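Local structure of kinetochore protein Mis16 (Schizosaccharomyces japonicus, 4XYH) at residues C177-H181 with C208-I212; H336-V342 with W390-W396. The protein is a WD-repeat histone-binding protein of the kinetochore that recognises histone H4 and the CENP-A chaperone Scm3, and so probably helps deliver CENP-A to centromeres. All coordinates share one frame; numbering follows the deposited sequence.

Contact 1. Residues C177-H181 with C208-I212; sequences CLRHH and CVWDI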
loop_
_atom_site.group_PDB
_atom_site.type_symbol
_atom_site.label_atom_id
_atom_site.label_comp_id
_atom_site.label_asym_id
_atom_site.label_seq_id
_atom_site.Cartn_x
_atom_site.Cartn_y
_atom_site.Cartn_z
ATOM N N CYS A 177 -21.078 1.723 -7.180
ATOM C CA CYS A 177 -20.047 1.938 -8.177
ATOM C C CYS A 177 -19.727 3.423 -8.269
ATOM O O CYS A 177 -20.628 4.227 -8.491
ATOM C CB CYS A 177 -20.488 1.411 -9.538
ATOM S SG CYS A 177 -19.267 1.716 -10.820
ATOM N N LEU A 178 -18.456 3.778 -8.072
ATOM C CA LEU A 178 -18.012 5.171 -8.179
ATOM C C LEU A 178 -17.638 5.473 -9.623
ATOM O O LEU A 178 -16.609 4.993 -10.107
ATOM C CB LEU A 178 -16.824 5.430 -7.269
ATOM C CG LEU A 178 -16.970 4.805 -5.879
ATOM C CD1 LEU A 178 -15.669 4.947 -5.129
ATOM C CD2 LEU A 178 -18.099 5.460 -5.100
ATOM N N ARG A 179 -18.460 6.266 -10.311
ATOM C CA ARG A 179 -18.335 6.375 -11.770
ATOM C C ARG A 179 -17.848 7.692 -12.319
ATOM O O ARG A 179 -18.657 8.432 -12.880
ATOM C CB ARG A 179 -19.679 6.108 -12.454
ATOM C CG ARG A 179 -20.480 5.031 -11.848
ATOM C CD ARG A 179 -21.460 4.477 -12.847
ATOM N NE ARG A 179 -20.791 3.562 -13.758
ATOM C CZ ARG A 179 -21.052 2.265 -13.889
ATOM N NH1 ARG A 179 -22.008 1.669 -13.186
ATOM N NH2 ARG A 179 -20.343 1.570 -14.756
ATOM N N HIS A 180 -16.554 7.967 -12.231
ATOM C CA HIS A 180 -16.005 9.084 -12.996
ATOM C C HIS A 180 -14.785 8.763 -13.859
ATOM O O HIS A 180 -14.673 9.201 -14.995
ATOM C CB HIS A 180 -15.618 10.233 -12.072
ATOM C CG HIS A 180 -15.566 11.558 -12.769
ATOM N ND1 HIS A 180 -14.398 12.092 -13.269
ATOM C CD2 HIS A 180 -16.543 12.463 -13.038
ATOM C CE1 HIS A 180 -14.655 13.264 -13.827
ATOM N NE2 HIS A 180 -15.945 13.514 -13.696
ATOM N N HIS A 181 -13.829 8.065 -13.272
ATOM C CA HIS A 181 -12.562 7.786 -13.928
ATOM C C HIS A 181 -12.731 7.074 -15.264
ATOM O O HIS A 181 -13.655 6.271 -15.422
ATOM C CB HIS A 181 -11.663 6.961 -12.988
ATOM C CG HIS A 181 -11.128 7.747 -11.835
ATOM N ND1 HIS A 181 -10.264 8.814 -11.997
ATOM C CD2 HIS A 181 -11.323 7.618 -10.499
ATOM C CE1 HIS A 181 -9.962 9.312 -10.809
ATOM N NE2 HIS A 181 -10.591 8.605 -9.883
ATOM N N CYS A 208 -10.448 12.120 -7.874
ATOM C CA CYS A 208 -11.830 12.321 -7.491
ATOM C C CYS A 208 -11.984 12.218 -5.992
ATOM O O CYS A 208 -11.339 11.396 -5.359
ATOM C CB CYS A 208 -12.743 11.316 -8.182
ATOM S SG CYS A 208 -12.793 11.484 -9.955
ATOM N N VAL A 209 -12.838 13.062 -5.425
ATOM C CA VAL A 209 -13.194 12.946 -4.018
ATOM C C VAL A 209 -14.655 12.516 -3.960
ATOM O O VAL A 209 -15.505 13.069 -4.660
ATOM C CB VAL A 209 -12.974 14.258 -3.242
ATOM C CG1 VAL A 209 -13.511 14.132 -1.805
ATOM C CG2 VAL A 209 -11.481 14.633 -3.244
ATOM N N TRP A 210 -14.921 11.504 -3.141
ATOM C CA TRP A 210 -16.210 10.851 -3.092
ATOM C C TRP A 210 -16.793 10.936 -1.686
ATOM O O TRP A 210 -16.068 11.060 -0.704
ATOM C CB TRP A 210 -16.088 9.377 -3.509
ATOM C CG TRP A 210 -15.328 9.106 -4.809
ATOM C CD1 TRP A 210 -13.981 8.914 -4.949
ATOM C CD2 TRP A 210 -15.894 8.952 -6.123
ATOM N NE1 TRP A 210 -13.672 8.657 -6.266
ATOM C CE2 TRP A 210 -14.827 8.678 -7.006
ATOM C CE3 TRP A 210 -17.197 9.037 -6.637
ATOM C CZ2 TRP A 210 -15.018 8.494 -8.371
ATOM C CZ3 TRP A 210 -17.393 8.843 -7.990
ATOM C CH2 TRP A 210 -16.303 8.572 -8.849
ATOM N N ASP A 211 -18.106 10.840 -1.583
ATOM C CA ASP A 211 -18.741 10.837 -0.268
ATOM C C ASP A 211 -19.896 9.836 -0.266
ATOM O O ASP A 211 -20.844 9.980 -1.026
ATOM C CB ASP A 211 -19.211 12.245 0.089
ATOM C CG ASP A 211 -19.813 12.336 1.480
ATOM O OD1 ASP A 211 -19.658 11.391 2.289
ATOM O OD2 ASP A 211 -20.442 13.377 1.769
ATOM N N ILE A 212 -19.800 8.808 0.570
ATOM C CA ILE A 212 -20.815 7.758 0.574
ATOM C C ILE A 212 -21.580 7.704 1.890
ATOM O O ILE A 212 -22.449 6.848 2.058
ATOM C CB ILE A 212 -20.204 6.354 0.301
ATOM C CG1 ILE A 212 -19.170 6.023 1.379
ATOM C CG2 ILE A 212 -19.620 6.296 -1.092
ATOM C CD1 ILE A 212 -18.939 4.555 1.569
#
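W210 lays one face of its indole against L178 and turns the far edge of its six-membered ring to the backbone that follows. L178 CB sits 3.4 Å from the centroid of that ring, only 7° off the normal, a close CH-pi contact. L178 CG lies anti to its own carbonyl carbon (chi1 -43°). This puts CD1 over the root of the indole, while CD2 lies off its side, 4.0 Å from W210 CE3, and reaches toward I212. At the edge, in the ring plane, lie R179 C and H180 N, the latter 3.4 Å from W210 CH2. W210 NE1 is hydrogen-bonded to T200 OG1, which also pairs with H181 NE2. One threonine hydroxyl thus ties the two rings together and probably helps hold their rotation.

C208, two residues before W210, has its side chain on the same side of the strand. Its SG lies over one face of the H181 imidazole, 3.9 Å from the ring centroid. The H180 ring meets the same sulfur obliquely, with ND1 3.7 Å from C208 SG. H181 ND1 bonds D204, so both imidazole nitrogens are engaged.

The packing joins two neighbouring sheets: strand 176-178 and the loop after it lie on strand 207-211. V225 and P227 also touch W210. Such face-to-face packing of adjacent blades through apolar and aromatic side chains is characteristic of the WD40 beta-propeller.

Contact 2. Residues H336-V342 with W390-W396; sequences HDEPILV and WNPNNKW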
loop_
_atom_site.group_PDB
_atom_site.type_symbol
_atom_site.label_atom_id
_atom_site.label_comp_id
_atom_site.label_asym_id
_atom_site.label_seq_id
_atom_site.Cartn_x
_atom_site.Cartn_y
_atom_site.Cartn_z
ATOM N N HIS A 336 3.448 1.516 14.844
ATOM C CA HIS A 336 3.854 1.356 16.238
ATOM C C HIS A 336 5.080 2.185 16.645
ATOM O O HIS A 336 5.252 2.487 17.822
ATOM C CB HIS A 336 4.135 -0.123 16.537
ATOM C CG HIS A 336 2.968 -1.027 16.276
ATOM N ND1 HIS A 336 3.003 -2.039 15.338
ATOM C CD2 HIS A 336 1.733 -1.069 16.827
ATOM C CE1 HIS A 336 1.840 -2.664 15.325
ATOM N NE2 HIS A 336 1.051 -2.096 16.216
ATOM N N ASP A 337 5.933 2.543 15.688
ATOM C CA ASP A 337 7.203 3.213 15.996
ATOM C C ASP A 337 7.491 4.355 15.031
ATOM O O ASP A 337 7.779 4.124 13.859
ATOM C CB ASP A 337 8.373 2.226 15.950
ATOM C CG ASP A 337 8.255 1.133 16.985
ATOM O OD1 ASP A 337 8.356 1.448 18.188
ATOM O OD2 ASP A 337 8.066 -0.040 16.598
ATOM N N GLU A 338 7.450 5.576 15.538
ATOM C CA GLU A 338 7.596 6.766 14.719
ATOM C C GLU A 338 8.777 6.749 13.710
ATOM O O GLU A 338 8.599 7.110 12.556
ATOM C CB GLU A 338 7.707 7.990 15.638
ATOM C CG GLU A 338 7.878 9.315 14.905
ATOM C CD GLU A 338 7.804 10.508 15.849
ATOM O OE1 GLU A 338 7.394 10.311 17.017
ATOM O OE2 GLU A 338 8.162 11.633 15.422
ATOM N N PRO A 339 9.978 6.328 14.130
ATOM C CA PRO A 339 11.051 6.459 13.140
ATOM C C PRO A 339 11.184 5.294 12.142
ATOM O O PRO A 339 12.141 5.271 11.359
ATOM C CB PRO A 339 12.308 6.546 14.014
ATOM C CG PRO A 339 11.977 5.786 15.224
ATOM C CD PRO A 339 10.489 5.884 15.444
ATOM N N ILE A 340 10.253 4.347 12.166
ATOM C CA ILE A 340 10.372 3.141 11.367
ATOM C C ILE A 340 9.447 3.194 10.154
ATOM O O ILE A 340 8.247 3.453 10.293
ATOM C CB ILE A 340 10.032 1.891 12.204
ATOM C CG1 ILE A 340 10.929 1.796 13.453
ATOM C CG2 ILE A 340 10.091 0.632 11.351
ATOM C CD1 ILE A 340 12.390 1.496 13.185
ATOM N N LEU A 341 10.006 2.967 8.969
ATOM C CA LEU A 341 9.196 2.800 7.762
ATOM C C LEU A 341 9.730 1.662 6.887
ATOM O O LEU A 341 10.867 1.217 7.034
ATOM C CB LEU A 341 9.125 4.098 6.948
ATOM C CG LEU A 341 10.296 4.478 6.048
ATOM C CD1 LEU A 341 9.921 5.595 5.082
ATOM C CD2 LEU A 341 11.443 4.923 6.918
ATOM N N VAL A 342 8.875 1.179 5.997
ATOM C CA VAL A 342 9.197 0.054 5.151
ATOM C C VAL A 342 8.970 0.464 3.688
ATOM O O VAL A 342 8.056 1.241 3.390
ATOM C CB VAL A 342 8.348 -1.193 5.535
ATOM C CG1 VAL A 342 6.866 -1.015 5.170
ATOM C CG2 VAL A 342 8.888 -2.396 4.868
ATOM N N TRP A 390 1.767 -3.152 7.114
ATOM C CA TRP A 390 2.066 -3.386 8.527
ATOM C C TRP A 390 0.862 -3.969 9.246
ATOM O O TRP A 390 -0.233 -3.457 9.116
ATOM C CB TRP A 390 2.447 -2.104 9.231
ATOM C CG TRP A 390 3.805 -1.619 8.970
ATOM C CD1 TRP A 390 4.179 -0.676 8.048
ATOM C CD2 TRP A 390 4.990 -1.998 9.665
ATOM N NE1 TRP A 390 5.532 -0.458 8.120
ATOM C CE2 TRP A 390 6.058 -1.264 9.098
ATOM C CE3 TRP A 390 5.258 -2.889 10.710
ATOM C CZ2 TRP A 390 7.372 -1.392 9.537
ATOM C CZ3 TRP A 390 6.569 -3.021 11.144
ATOM C CH2 TRP A 390 7.610 -2.273 10.557
ATOM N N ASN A 391 1.073 -5.031 10.010
ATOM C CA ASN A 391 0.053 -5.566 10.909
ATOM C C ASN A 391 -0.113 -4.614 12.103
ATOM O O ASN A 391 0.848 -4.359 12.816
ATOM C CB ASN A 391 0.465 -6.979 11.348
ATOM C CG ASN A 391 -0.556 -7.660 12.234
ATOM O OD1 ASN A 391 -1.208 -7.025 13.048
ATOM N ND2 ASN A 391 -0.685 -8.978 12.082
ATOM N N PRO A 392 -1.319 -4.060 12.308
ATOM C CA PRO A 392 -1.532 -3.099 13.406
ATOM C C PRO A 392 -1.776 -3.774 14.762
ATOM O O PRO A 392 -1.800 -3.104 15.795
ATOM C CB PRO A 392 -2.791 -2.347 12.961
ATOM C CG PRO A 392 -3.595 -3.426 12.254
ATOM C CD PRO A 392 -2.549 -4.262 11.512
ATOM N N ASN A 393 -1.954 -5.090 14.737
ATOM C CA ASN A 393 -2.306 -5.873 15.910
ATOM C C ASN A 393 -1.100 -6.410 16.672
ATOM O O ASN A 393 -1.147 -6.548 17.888
ATOM C CB ASN A 393 -3.186 -7.054 15.494
ATOM C CG ASN A 393 -4.390 -6.624 14.671
ATOM O OD1 ASN A 393 -5.108 -5.688 15.038
ATOM N ND2 ASN A 393 -4.618 -7.312 13.551
ATOM N N ASN A 394 -0.048 -6.764 15.941
ATOM C CA ASN A 394 1.170 -7.322 16.520
ATOM C C ASN A 394 2.370 -6.452 16.187
ATOM O O ASN A 394 2.448 -5.871 15.110
ATOM C CB ASN A 394 1.441 -8.734 16.004
ATOM C CG ASN A 394 0.339 -9.701 16.334
ATOM O OD1 ASN A 394 -0.812 -9.312 16.529
ATOM N ND2 ASN A 394 0.680 -10.977 16.398
ATOM N N LYS A 395 3.323 -6.388 17.098
ATOM C CA LYS A 395 4.570 -5.693 16.833
ATOM C C LYS A 395 5.334 -6.407 15.714
ATOM O O LYS A 395 5.401 -7.633 15.694
ATOM C CB LYS A 395 5.429 -5.629 18.103
ATOM C CG LYS A 395 4.835 -4.787 19.233
ATOM C CD LYS A 395 4.901 -3.306 18.896
ATOM C CE LYS A 395 6.330 -2.904 18.531
ATOM N NZ LYS A 395 6.503 -1.434 18.414
ATOM N N TRP A 396 5.876 -5.635 14.779
ATOM C CA TRP A 396 6.840 -6.146 13.806
ATOM C C TRP A 396 6.365 -7.303 12.951
ATOM O O TRP A 396 7.152 -8.190 12.625
ATOM C CB TRP A 396 8.137 -6.547 14.525
ATOM C CG TRP A 396 8.834 -5.338 15.023
ATOM C CD1 TRP A 396 8.813 -4.848 16.293
ATOM C CD2 TRP A 396 9.597 -4.414 14.248
ATOM N NE1 TRP A 396 9.538 -3.690 16.363
ATOM C CE2 TRP A 396 10.028 -3.397 15.118
ATOM C CE3 TRP A 396 9.961 -4.350 12.901
ATOM C CZ2 TRP A 396 10.810 -2.328 14.691
ATOM C CZ3 TRP A 396 10.742 -3.287 12.478
ATOM C CH2 TRP A 396 11.158 -2.291 13.370
#
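K395 and D337 form a salt bridge across the contact, with K395 NZ 2.8 Å from D337 OD2. The amine comes to the syn side of the carboxylate, 31° out of its plane. The lysine chain is bent at chi2 and chi3, which brings the amine back to the aspartate. On the way K395 CD passes over one face of the H336 ring, 4.3 Å from its centroid.

H336 makes the second polar link. Its NE2 donates to P392 O at 3.1 Å, with an N-H...O angle of 151°. The oxygen lies near the imidazole plane, but the donor stands well above the carbonyl plane of P392. The nearby H336 CE1 is 3.2 Å from N391 O. The loop that receives the histidine is shaped by N391, whose OD1 accepts from the backbone N of both N393 and N394, an Asx turn extended to an Asx motif.

Deeper in, I340 CG2 sits in the corner formed by two indoles, meeting each obliquely. It is 3.7 Å from W396 CH2 and 3.8 Å from W390 CZ2, and the isoleucine side chain runs at about a right angle to each tryptophan side chain. V342 CG1 lies 3.3 Å from W390 NE1, which donates to Q332 O on strand 328-333.

A type I turn, D337 to I340, leads into strand 340-345, flanked by strands 328-333 and 350-354. The partner loop joins strands 385-390 and 398-402. W58 of strand 56-58 touches N391 and P392, Q73 of strand 70-77 bonds the loop's asparagines, and W417 of helix 414-417 stacks on W396.

How the contacts relate
From the N terminus, the chain reaches contact 1 first. It closes a loop of 26 residues, which holds strands 187-190 and 197-201, and ties the sheet of 136-140 to the sheet of 187-190. Contact 2 opens only after contact 1 has closed, so the two are in series and neither nest nor cross. Its loop of 47 residues includes strands 350-354 and 374-378; the contact ties the sheet of 328-333 to that of 385-390, whose outer strand 41-48 comes from the N-terminal part of the chain. The contact centres are 31 Å apart, on opposite sides of the chain's centre. Each links successive blades of the propeller.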